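Long-range contacts in N-formylglutamate amidohydrolase (Ralstonia eutropha, PDB 2Q7S), which probably acts as a zinc-dependent hydrolase that releases formate from N-formyl-L-glutamate, and holds a zinc ion: residues 188-193 / 250-255; 165-170 / 243-248; 99-104 / 132-137; 79-84 / 142-147. One frame throughout, in Å; residues are numbered along the deposited sequence.

Interaction 1: residues 188-193 / 250-255; sequences RPLADF and EIRRPL
F193 and I251 face each other as an antiparallel, non-hydrogen-bonded pair, their CA atoms 4.8 Å apart, just where 188-193 runs into strand 193-196 of the mixed β-sheet. The neighbouring strand, 244-252, ends here, and R252 N makes its hydrogen bond to D192 O at 2.8 Å. One residue on, the backbones close with a CA-H...O contact from F193 CA to E250 O.

The same two residues, D192 and R252, are tied again by a salt bridge. D192 OD1 lies in the guanidinium plane of R252 and takes both NE (2.8 Å) and NH2 (2.9 Å), so a single oxygen is gripped side-on by two donors. Carboxylate and guanidinium are nearly coplanar, 27° apart. R252 gets there with CG anti to its backbone N (chi1 -161°) and a bend at chi3 of 63°, which turns NE back to the aspartate. R252 NH1 also bonds N176 OD1, and the backbone N of D192 bonds T221 OG1. The bent chain carries R252 CD past A191 O at 3.5 Å; that buried carbonyl finds no polar partner in the model.

On the sheet face shared by F193 and I251, the two side chains lie side by side, with CE2 of F193 3.6 Å from CG1 of I251, and both pack on L271 and L275 of helix 267-289. E250 points its carboxylate elsewhere, to Q248 close by the zinc site. A short 3-10 turn brings L255 against the aspartate, its CD1 3.7 Å from D192 CB.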
# COMPACT_ATOMS: atom_id res chain seq x y z
N ARG A 188 -23.16 -5.99 -3.59
CA ARG A 188 -22.19 -6.86 -4.24
C ARG A 188 -21.16 -7.43 -3.27
O ARG A 188 -20.64 -6.70 -2.43
CB ARG A 188 -21.35 -6.04 -5.25
CG ARG A 188 -22.14 -5.34 -6.28
CD ARG A 188 -21.30 -4.33 -7.09
NE ARG A 188 -22.19 -3.63 -8.01
CZ ARG A 188 -23.03 -2.67 -7.64
NH1 ARG A 188 -23.07 -2.25 -6.37
NH2 ARG A 188 -23.82 -2.10 -8.54
N PRO A 189 -20.72 -8.68 -3.50
CA PRO A 189 -19.56 -9.12 -2.71
C PRO A 189 -18.26 -8.42 -3.09
O PRO A 189 -18.02 -8.06 -4.25
CB PRO A 189 -19.44 -10.61 -3.03
CG PRO A 189 -20.07 -10.76 -4.37
CD PRO A 189 -21.16 -9.71 -4.45
N LEU A 190 -17.40 -8.28 -2.08
CA LEU A 190 -16.06 -7.79 -2.21
C LEU A 190 -15.30 -8.62 -3.24
O LEU A 190 -15.37 -9.84 -3.20
CB LEU A 190 -15.37 -7.90 -0.86
CG LEU A 190 -14.02 -7.24 -0.81
CD1 LEU A 190 -14.14 -5.69 -1.02
CD2 LEU A 190 -13.36 -7.52 0.52
N ALA A 191 -14.59 -7.93 -4.17
CA ALA A 191 -13.87 -8.62 -5.24
C ALA A 191 -12.57 -9.20 -4.67
O ALA A 191 -12.14 -8.88 -3.53
CB ALA A 191 -13.60 -7.68 -6.39
N ASP A 192 -11.95 -10.05 -5.46
CA ASP A 192 -10.69 -10.61 -5.09
C ASP A 192 -9.59 -9.55 -5.20
O ASP A 192 -8.66 -9.57 -4.41
CB ASP A 192 -10.36 -11.81 -5.98
CG ASP A 192 -11.29 -12.97 -5.78
OD1 ASP A 192 -11.71 -13.18 -4.65
OD2 ASP A 192 -11.55 -13.68 -6.76
N PHE A 193 -9.70 -8.69 -6.22
CA PHE A 193 -8.80 -7.55 -6.48
C PHE A 193 -9.66 -6.32 -6.59
O PHE A 193 -10.69 -6.35 -7.28
CB PHE A 193 -8.07 -7.70 -7.80
CG PHE A 193 -6.93 -8.66 -7.74
CD1 PHE A 193 -7.15 -10.02 -7.81
CD2 PHE A 193 -5.63 -8.19 -7.55
CE1 PHE A 193 -6.09 -10.91 -7.70
CE2 PHE A 193 -4.55 -9.11 -7.49
CZ PHE A 193 -4.80 -10.44 -7.55
N GLU A 250 -5.58 -3.81 -4.44
CA GLU A 250 -5.94 -4.47 -3.17
C GLU A 250 -6.32 -5.93 -3.38
O GLU A 250 -7.13 -6.21 -4.20
CB GLU A 250 -7.12 -3.74 -2.53
CG GLU A 250 -6.89 -2.29 -2.23
CD GLU A 250 -6.63 -2.00 -0.79
OE1 GLU A 250 -6.65 -2.94 0.03
OE2 GLU A 250 -6.38 -0.83 -0.48
N ILE A 251 -5.72 -6.84 -2.62
CA ILE A 251 -5.96 -8.26 -2.71
C ILE A 251 -6.75 -8.76 -1.48
O ILE A 251 -6.32 -8.61 -0.33
CB ILE A 251 -4.59 -9.02 -2.79
CG1 ILE A 251 -3.78 -8.56 -4.00
CG2 ILE A 251 -4.74 -10.51 -2.82
CD1 ILE A 251 -2.46 -9.25 -4.10
N ARG A 252 -7.87 -9.43 -1.73
CA ARG A 252 -8.65 -10.08 -0.67
C ARG A 252 -7.74 -11.14 0.03
O ARG A 252 -7.32 -12.14 -0.53
CB ARG A 252 -9.90 -10.73 -1.26
CG ARG A 252 -11.04 -11.06 -0.31
CD ARG A 252 -12.32 -11.39 -1.09
NE ARG A 252 -12.21 -12.59 -1.94
CZ ARG A 252 -12.53 -13.81 -1.53
NH1 ARG A 252 -12.91 -14.03 -0.29
NH2 ARG A 252 -12.45 -14.83 -2.37
N ARG A 253 -7.50 -10.92 1.31
CA ARG A 253 -6.56 -11.68 2.13
C ARG A 253 -6.73 -13.18 2.17
O ARG A 253 -5.71 -13.88 2.15
CB ARG A 253 -6.55 -11.11 3.56
CG ARG A 253 -5.69 -9.87 3.68
CD ARG A 253 -5.93 -9.15 5.01
NE ARG A 253 -5.33 -7.82 5.05
CZ ARG A 253 -5.59 -6.96 6.03
NH1 ARG A 253 -6.38 -7.31 7.01
NH2 ARG A 253 -5.03 -5.78 6.04
N PRO A 254 -7.99 -13.71 2.21
CA PRO A 254 -8.22 -15.16 2.23
C PRO A 254 -7.58 -15.88 1.08
O PRO A 254 -7.23 -17.05 1.21
CB PRO A 254 -9.76 -15.30 2.20
CG PRO A 254 -10.25 -14.12 2.74
CD PRO A 254 -9.28 -13.00 2.31
N LEU A 255 -7.38 -15.16 -0.02
CA LEU A 255 -6.69 -15.68 -1.20
C LEU A 255 -5.28 -16.21 -0.93
O LEU A 255 -4.76 -16.97 -1.72
CB LEU A 255 -6.60 -14.61 -2.28
CG LEU A 255 -7.90 -14.13 -2.93
CD1 LEU A 255 -7.58 -13.11 -4.00
CD2 LEU A 255 -8.64 -15.29 -3.52

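Interaction 2: residues 165-170 / 243-248; sequences AVWHLN and RRNSLQ
H168 pairs with S246, and V166, W167, L169 and N170 pair in step with R244, N245, L247 and Q248: strands 166-174 and 244-252 run parallel as neighbours in the mixed sheet at the core of this α/β fold, a member of the zinc-exopeptidase clan. The short strand axes come within 4.6 Å, at 17° to each other.

The interior is tight on both faces of the sheet. H168 CG stands anti to its backbone N (chi1 168°), which sets the imidazole beside the serine, and ND1 meets S246 OG at 2.6 Å near the ring plane; D29 holds the far nitrogen, NE2. On the other face N245 ND2 lies over one face of the W167 indole, toward its rim, with amide and ring planes 14° apart. ND2 and NE1, 3.4 Å apart, are both donors and do not bond each other; NE1 gives its hydrogen to E204. ND2 donates to V166 O, at 3.0 Å, and N245 N reaches the same oxygen from the opposite face of the carbonyl plane, at 2.9 Å. Further along, L169 and L247 lie side by side.

The looser part is the exposed side chain of R243, whose NH2 lies 3.7 Å from A165 CB and bonds G289 O; its backbone O still accepts from V166 N. The other end leads toward the metal, where N170 holds the zinc ligand H172 and Q248 is bound to E250. There N170 OD1 and Q248 OE1, two acceptors, come to 3.4 Å without bonding.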
# COMPACT_ATOMS: atom_id res chain seq x y z
N ALA A 165 8.33 8.76 -18.35
CA ALA A 165 7.06 8.26 -17.90
C ALA A 165 7.34 7.43 -16.66
O ALA A 165 8.46 6.99 -16.43
CB ALA A 165 6.42 7.41 -18.98
N VAL A 166 6.30 7.18 -15.87
CA VAL A 166 6.39 6.27 -14.76
C VAL A 166 5.01 5.63 -14.48
O VAL A 166 3.94 6.23 -14.67
CB VAL A 166 6.96 7.00 -13.49
CG1 VAL A 166 6.01 8.10 -13.01
CG2 VAL A 166 7.29 6.01 -12.37
N TRP A 167 5.06 4.40 -14.04
CA TRP A 167 3.87 3.65 -13.63
C TRP A 167 4.14 3.16 -12.23
O TRP A 167 5.08 2.37 -12.00
CB TRP A 167 3.61 2.48 -14.59
CG TRP A 167 3.07 2.90 -15.95
CD1 TRP A 167 1.77 2.96 -16.33
CD2 TRP A 167 3.83 3.35 -17.08
NE1 TRP A 167 1.67 3.39 -17.63
CE2 TRP A 167 2.92 3.64 -18.11
CE3 TRP A 167 5.21 3.54 -17.31
CZ2 TRP A 167 3.33 4.12 -19.34
CZ3 TRP A 167 5.61 4.01 -18.54
CH2 TRP A 167 4.68 4.29 -19.55
N HIS A 168 3.37 3.70 -11.28
CA HIS A 168 3.47 3.39 -9.87
C HIS A 168 2.32 2.44 -9.46
O HIS A 168 1.18 2.74 -9.75
CB HIS A 168 3.39 4.68 -9.10
CG HIS A 168 3.19 4.48 -7.64
ND1 HIS A 168 2.20 5.11 -6.93
CD2 HIS A 168 3.86 3.70 -6.76
CE1 HIS A 168 2.29 4.76 -5.65
NE2 HIS A 168 3.30 3.91 -5.53
N LEU A 169 2.64 1.32 -8.80
CA LEU A 169 1.64 0.41 -8.17
C LEU A 169 1.78 0.51 -6.65
O LEU A 169 2.85 0.33 -6.10
CB LEU A 169 1.77 -1.02 -8.65
CG LEU A 169 1.80 -1.33 -10.16
CD1 LEU A 169 1.89 -2.85 -10.45
CD2 LEU A 169 0.60 -0.69 -10.87
N ASN A 170 0.69 0.86 -5.99
CA ASN A 170 0.56 0.92 -4.55
C ASN A 170 -0.18 -0.38 -4.09
O ASN A 170 -1.32 -0.61 -4.47
CB ASN A 170 -0.23 2.22 -4.22
CG ASN A 170 -0.28 2.54 -2.76
OD1 ASN A 170 -1.36 2.51 -2.15
ND2 ASN A 170 0.85 2.87 -2.18
N ARG A 243 2.28 11.95 -17.96
CA ARG A 243 2.83 10.61 -18.12
C ARG A 243 3.31 9.96 -16.82
O ARG A 243 4.18 9.07 -16.82
CB ARG A 243 3.89 10.60 -19.21
CG ARG A 243 3.34 11.15 -20.51
CD ARG A 243 4.41 11.27 -21.56
NE ARG A 243 5.14 10.02 -21.81
CZ ARG A 243 4.60 8.90 -22.29
NH1 ARG A 243 3.32 8.84 -22.60
NH2 ARG A 243 5.36 7.84 -22.50
N ARG A 244 2.70 10.39 -15.73
CA ARG A 244 2.94 9.83 -14.41
C ARG A 244 1.63 9.13 -14.06
O ARG A 244 0.56 9.73 -14.15
CB ARG A 244 3.26 10.91 -13.40
CG ARG A 244 4.50 11.75 -13.74
CD ARG A 244 4.49 13.03 -12.99
NE ARG A 244 5.79 13.71 -13.07
CZ ARG A 244 6.82 13.46 -12.27
NH1 ARG A 244 6.75 12.53 -11.33
NH2 ARG A 244 7.96 14.12 -12.42
N ASN A 245 1.72 7.87 -13.67
CA ASN A 245 0.54 7.01 -13.47
C ASN A 245 0.63 6.33 -12.12
O ASN A 245 1.68 5.86 -11.73
CB ASN A 245 0.47 5.94 -14.58
CG ASN A 245 0.44 6.54 -15.97
OD1 ASN A 245 -0.60 6.98 -16.45
ND2 ASN A 245 1.62 6.66 -16.58
N SER A 246 -0.49 6.24 -11.44
CA SER A 246 -0.55 5.55 -10.17
C SER A 246 -1.86 4.73 -10.11
O SER A 246 -3.00 5.21 -10.46
CB SER A 246 -0.47 6.55 -9.01
OG SER A 246 -0.16 5.97 -7.76
N LEU A 247 -1.70 3.52 -9.61
CA LEU A 247 -2.80 2.57 -9.41
C LEU A 247 -2.70 1.87 -8.04
O LEU A 247 -1.68 1.25 -7.75
CB LEU A 247 -2.73 1.52 -10.54
CG LEU A 247 -3.84 0.46 -10.55
CD1 LEU A 247 -5.22 1.15 -10.76
CD2 LEU A 247 -3.52 -0.57 -11.65
N GLN A 248 -3.73 1.95 -7.20
CA GLN A 248 -3.72 1.20 -5.94
C GLN A 248 -4.31 -0.18 -6.23
O GLN A 248 -5.35 -0.29 -6.85
CB GLN A 248 -4.52 1.93 -4.89
CG GLN A 248 -4.35 1.41 -3.49
CD GLN A 248 -4.86 2.36 -2.43
OE1 GLN A 248 -4.62 3.56 -2.47
NE2 GLN A 248 -5.59 1.81 -1.47

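Interaction 3: residues 99-104 / 132-137; sequences PWPTPL and LTVAEV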
# COMPACT_ATOMS: atom_id res chain seq x y z
N PRO A 99 -0.69 20.74 21.20
CA PRO A 99 -1.09 21.21 19.89
C PRO A 99 -0.01 20.93 18.81
O PRO A 99 1.20 21.04 19.06
CB PRO A 99 -1.25 22.70 20.11
CG PRO A 99 -0.09 23.02 21.06
CD PRO A 99 0.11 21.76 21.91
N TRP A 100 -0.46 20.59 17.61
CA TRP A 100 0.45 20.30 16.50
C TRP A 100 0.91 21.64 15.92
O TRP A 100 0.13 22.59 15.91
CB TRP A 100 -0.29 19.50 15.46
CG TRP A 100 0.56 18.84 14.45
CD1 TRP A 100 0.60 19.14 13.12
CD2 TRP A 100 1.49 17.77 14.65
NE1 TRP A 100 1.45 18.30 12.48
CE2 TRP A 100 2.03 17.46 13.39
CE3 TRP A 100 1.89 17.02 15.76
CZ2 TRP A 100 2.97 16.46 13.20
CZ3 TRP A 100 2.81 15.98 15.56
CH2 TRP A 100 3.35 15.73 14.33
N PRO A 101 2.19 21.74 15.51
CA PRO A 101 2.70 23.04 15.08
C PRO A 101 2.08 23.67 13.83
O PRO A 101 2.21 24.88 13.62
CB PRO A 101 4.19 22.76 14.85
CG PRO A 101 4.30 21.34 14.65
CD PRO A 101 3.25 20.73 15.51
N THR A 102 1.46 22.83 13.00
CA THR A 102 0.91 23.18 11.70
C THR A 102 -0.53 22.68 11.58
O THR A 102 -0.99 21.88 12.43
CB THR A 102 1.77 22.54 10.55
OG1 THR A 102 1.99 21.16 10.84
CG2 THR A 102 3.15 23.24 10.43
N PRO A 103 -1.27 23.18 10.57
CA PRO A 103 -2.64 22.74 10.36
C PRO A 103 -2.78 21.25 10.08
O PRO A 103 -1.98 20.65 9.33
CB PRO A 103 -3.09 23.55 9.12
CG PRO A 103 -2.14 24.62 8.99
CD PRO A 103 -0.88 24.23 9.60
N LEU A 104 -3.80 20.65 10.71
CA LEU A 104 -4.13 19.25 10.52
C LEU A 104 -5.42 19.17 9.73
O LEU A 104 -6.27 20.04 9.85
CB LEU A 104 -4.25 18.55 11.87
CG LEU A 104 -2.89 18.36 12.57
CD1 LEU A 104 -3.04 17.69 13.91
CD2 LEU A 104 -2.02 17.55 11.68
N LEU A 132 -0.87 10.57 22.68
CA LEU A 132 0.53 10.56 22.25
C LEU A 132 1.05 11.98 22.30
O LEU A 132 0.30 12.95 22.14
CB LEU A 132 0.69 9.93 20.86
CG LEU A 132 -0.12 8.66 20.59
CD1 LEU A 132 0.34 8.02 19.31
CD2 LEU A 132 -0.03 7.67 21.71
N THR A 133 2.32 12.13 22.59
CA THR A 133 2.88 13.48 22.64
C THR A 133 3.12 13.95 21.20
O THR A 133 3.24 13.13 20.27
CB THR A 133 4.16 13.58 23.49
OG1 THR A 133 5.20 12.86 22.84
CG2 THR A 133 3.94 13.05 24.92
N VAL A 134 3.18 15.26 21.02
CA VAL A 134 3.60 15.81 19.72
C VAL A 134 4.98 15.25 19.33
O VAL A 134 5.17 14.70 18.24
CB VAL A 134 3.54 17.34 19.74
CG1 VAL A 134 4.29 17.98 18.52
CG2 VAL A 134 2.11 17.79 19.75
N ALA A 135 5.93 15.34 20.28
CA ALA A 135 7.30 14.87 20.10
C ALA A 135 7.38 13.42 19.65
O ALA A 135 8.16 13.09 18.76
CB ALA A 135 8.13 15.11 21.44
N GLU A 136 6.55 12.55 20.24
CA GLU A 136 6.56 11.15 19.95
C GLU A 136 6.12 10.85 18.50
O GLU A 136 6.72 10.04 17.78
CB GLU A 136 5.72 10.43 21.01
CG GLU A 136 4.80 9.38 20.57
CD GLU A 136 4.09 8.70 21.75
OE1 GLU A 136 3.81 9.38 22.78
OE2 GLU A 136 3.82 7.48 21.60
N VAL A 137 5.09 11.56 18.06
CA VAL A 137 4.60 11.39 16.74
C VAL A 137 5.62 11.99 15.75
O VAL A 137 5.94 11.39 14.74
CB VAL A 137 3.18 12.03 16.63
CG1 VAL A 137 2.71 12.14 15.16
CG2 VAL A 137 2.22 11.18 17.48
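W100 turns the benzo ring of its indole to V134 and V137, while its own loop packs against the rest. One face is taken by the neighbouring proline, with P101 CD 3.4 Å above the ring plane and displaced toward the rim. At the edge, T102 O lies in plane, 3.2 Å from CD1 of W100, so the loop 99-104 curls around its own tryptophan and leaves the six-membered ring to reach across.

With CG anti to the backbone N of W100 (chi1 -165°), that benzo portion is carried to the first turn of helix 134-163. There CE3 of W100 meets CG1 of V134 at 3.8 Å, and CH2 meets CG1 of V137 at 3.7 Å, the side chains of W100 and V137 crossing at about a right angle. V134 straddles the loop with its two methyls: while CG1 takes the ring, CG2 rests 3.4 Å from P99 O. I91, Q138 and I141 also touch the indole.

The helix begins in a capping box. T133 at the N-cap accepts from E136 N through OG1, at 2.9 Å, and E136 OE1 returns the favour by taking T133 N at 3.1 Å from above the carboxylate plane. The other carboxylate oxygen, OE2, makes a salt bridge with R130.

T133 and E136 thus pair within the box, and no hydrogen bond crosses between 99-104 and 132-137. At the surface and far from the zinc, the loop is held to the helix start by apolar contact, chiefly W100 against V134 and V137, so the join rests on fitted apolar surface and not on directional bonds.

Interaction 4: residues 79-84 / 142-147; sequences RVYIDP and NRYYRP
Y81 drives the edge of its ring at the face of Y144 in a T-shaped stack, with centroids 5.1 Å apart and planes at 84°. CE2 of Y81 makes the closest touch, 3.4 Å from CE2 of Y144. Beside this pair I82 spreads its two branches over the helix: CG2 lies against CB of Y144 at 3.9 Å, and CG1, anti to the backbone N (chi1 -173°), carries CD1 to CB of Y145 at 3.8 Å. The Y145 ring then continues along the loop, its CE2 3.7 Å from CA of P84, with D83 O near the ring plane at the edge.

The hydroxyls of Y81 and Y145 have partners further out. That of Y81 is bound to D40 and accepts a hydrogen bond from a water at 2.9 Å, which is weakly linked to NH1 of R143; that of Y145 meets R86 O. R140, earlier on helix 134-163, takes Y81 O and is also the cation-pi partner of the Y81 ring, and H149 stacks on Y145.

D83 starts away from the helix at CB. R79 NE donates to its OD2 at 3.2 Å, from above the carboxylate plane, and OD1 is hydrogen-bonded to H32 NE2. Since H32 is a zinc ligand, this is the carboxylate-histidine-zinc arrangement common in zinc enzymes, consistent with D83 acting as a second-shell residue that helps orient H32, carried by a loop packed on helix 134-163.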
# COMPACT_ATOMS: atom_id res chain seq x y z
N ARG A 79 2.18 -0.49 9.85
CA ARG A 79 1.34 0.63 9.50
C ARG A 79 0.49 1.15 10.65
O ARG A 79 0.07 2.32 10.60
CB ARG A 79 0.45 0.31 8.29
CG ARG A 79 -0.61 -0.68 8.52
CD ARG A 79 -1.91 -0.05 8.93
NE ARG A 79 -2.63 0.67 7.90
CZ ARG A 79 -3.61 0.19 7.12
NH1 ARG A 79 -3.98 -1.08 7.18
NH2 ARG A 79 -4.21 0.99 6.26
N VAL A 80 0.19 0.27 11.64
CA VAL A 80 -0.52 0.65 12.86
C VAL A 80 0.36 1.49 13.80
O VAL A 80 -0.15 2.09 14.76
CB VAL A 80 -1.04 -0.59 13.63
CG1 VAL A 80 -1.68 -0.16 14.94
CG2 VAL A 80 -2.03 -1.37 12.76
N TYR A 81 1.66 1.52 13.54
CA TYR A 81 2.61 2.40 14.24
C TYR A 81 2.70 3.76 13.58
O TYR A 81 2.52 4.82 14.22
CB TYR A 81 3.96 1.74 14.28
CG TYR A 81 5.05 2.47 15.03
CD1 TYR A 81 5.06 2.52 16.43
CD2 TYR A 81 6.10 3.08 14.34
CE1 TYR A 81 6.09 3.15 17.12
CE2 TYR A 81 7.11 3.76 15.04
CZ TYR A 81 7.12 3.76 16.41
OH TYR A 81 8.13 4.39 17.10
N ILE A 82 2.99 3.75 12.28
CA ILE A 82 2.75 4.90 11.45
C ILE A 82 2.48 4.42 10.05
O ILE A 82 3.09 3.46 9.59
CB ILE A 82 3.89 5.92 11.54
CG1 ILE A 82 3.51 7.20 10.77
CG2 ILE A 82 5.24 5.32 11.14
CD1 ILE A 82 4.51 8.42 11.07
N ASP A 83 1.52 5.05 9.40
CA ASP A 83 0.99 4.56 8.12
C ASP A 83 1.55 5.41 6.99
O ASP A 83 1.07 6.52 6.81
CB ASP A 83 -0.52 4.67 8.11
CG ASP A 83 -1.13 4.06 6.90
OD1 ASP A 83 -0.43 3.87 5.88
OD2 ASP A 83 -2.34 3.73 6.98
N PRO A 84 2.51 4.86 6.21
CA PRO A 84 3.05 5.67 5.12
C PRO A 84 2.11 6.06 3.99
O PRO A 84 2.50 6.90 3.20
CB PRO A 84 4.20 4.81 4.56
CG PRO A 84 4.32 3.65 5.43
CD PRO A 84 3.11 3.52 6.24
N ASN A 142 9.90 11.18 11.55
CA ASN A 142 11.28 11.32 11.10
C ASN A 142 12.01 10.00 10.84
O ASN A 142 12.74 9.86 9.87
CB ASN A 142 12.09 12.17 12.10
CG ASN A 142 11.59 13.58 12.17
OD1 ASN A 142 10.96 14.05 11.23
ND2 ASN A 142 11.87 14.26 13.29
N ARG A 143 11.84 9.04 11.76
CA ARG A 143 12.57 7.81 11.72
C ARG A 143 12.02 6.78 10.73
O ARG A 143 12.79 6.00 10.22
CB ARG A 143 12.62 7.16 13.10
CG ARG A 143 13.21 8.03 14.16
CD ARG A 143 12.82 7.49 15.57
NE ARG A 143 13.46 8.22 16.65
CZ ARG A 143 13.27 7.99 17.95
NH1 ARG A 143 12.43 7.04 18.35
NH2 ARG A 143 13.91 8.72 18.85
N TYR A 144 10.70 6.75 10.50
CA TYR A 144 10.08 5.72 9.71
C TYR A 144 9.41 6.26 8.44
O TYR A 144 9.69 5.79 7.33
CB TYR A 144 9.12 4.87 10.57
CG TYR A 144 9.75 4.25 11.77
CD1 TYR A 144 10.33 3.01 11.72
CD2 TYR A 144 9.79 4.93 12.98
CE1 TYR A 144 10.91 2.46 12.83
CE2 TYR A 144 10.37 4.38 14.10
CZ TYR A 144 10.92 3.16 14.02
OH TYR A 144 11.47 2.64 15.12
N TYR A 145 8.55 7.24 8.57
CA TYR A 145 7.80 7.74 7.42
C TYR A 145 8.67 8.46 6.39
O TYR A 145 8.59 8.17 5.19
CB TYR A 145 6.72 8.69 7.93
CG TYR A 145 5.77 9.23 6.87
CD1 TYR A 145 6.12 10.30 6.05
CD2 TYR A 145 4.51 8.71 6.74
CE1 TYR A 145 5.20 10.81 5.11
CE2 TYR A 145 3.61 9.22 5.83
CZ TYR A 145 3.97 10.21 5.01
OH TYR A 145 3.00 10.69 4.12
N ARG A 146 9.47 9.42 6.85
CA ARG A 146 10.23 10.26 5.93
C ARG A 146 11.23 9.45 5.09
O ARG A 146 11.31 9.64 3.89
CB ARG A 146 10.92 11.40 6.68
CG ARG A 146 9.93 12.51 7.21
CD ARG A 146 10.72 13.77 7.58
NE ARG A 146 9.99 14.59 8.52
CZ ARG A 146 9.08 15.50 8.19
NH1 ARG A 146 8.75 15.68 6.94
NH2 ARG A 146 8.48 16.20 9.14
N PRO A 147 12.00 8.54 5.71
CA PRO A 147 12.85 7.65 4.90
C PRO A 147 12.11 6.82 3.89
O PRO A 147 12.56 6.72 2.74
CB PRO A 147 13.51 6.76 5.96
CG PRO A 147 13.53 7.55 7.13
CD PRO A 147 12.24 8.31 7.13
O HOH W 1 9.77 6.73 16.96

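How the interactions relate
Along the chain, interaction 3 is nested inside the loop closed by interaction 4, and both close before interactions 1 and 2 open; those two cross, their segments alternating. Interactions 3 and 4 share helix 134-163, with centres about 15 Å apart on one side of the molecule, and that helix leads into strand 166-174 of interaction 2. Interactions 1 and 2 share strand 244-252, centres about 22 Å apart, and so join three adjacent strands of the central sheet. Interactions 1, 2 and 4 each reach the zinc surroundings, through E250, N170 and D83; interaction 3, its centre about 36 Å from that of interaction 1, belongs to the periphery.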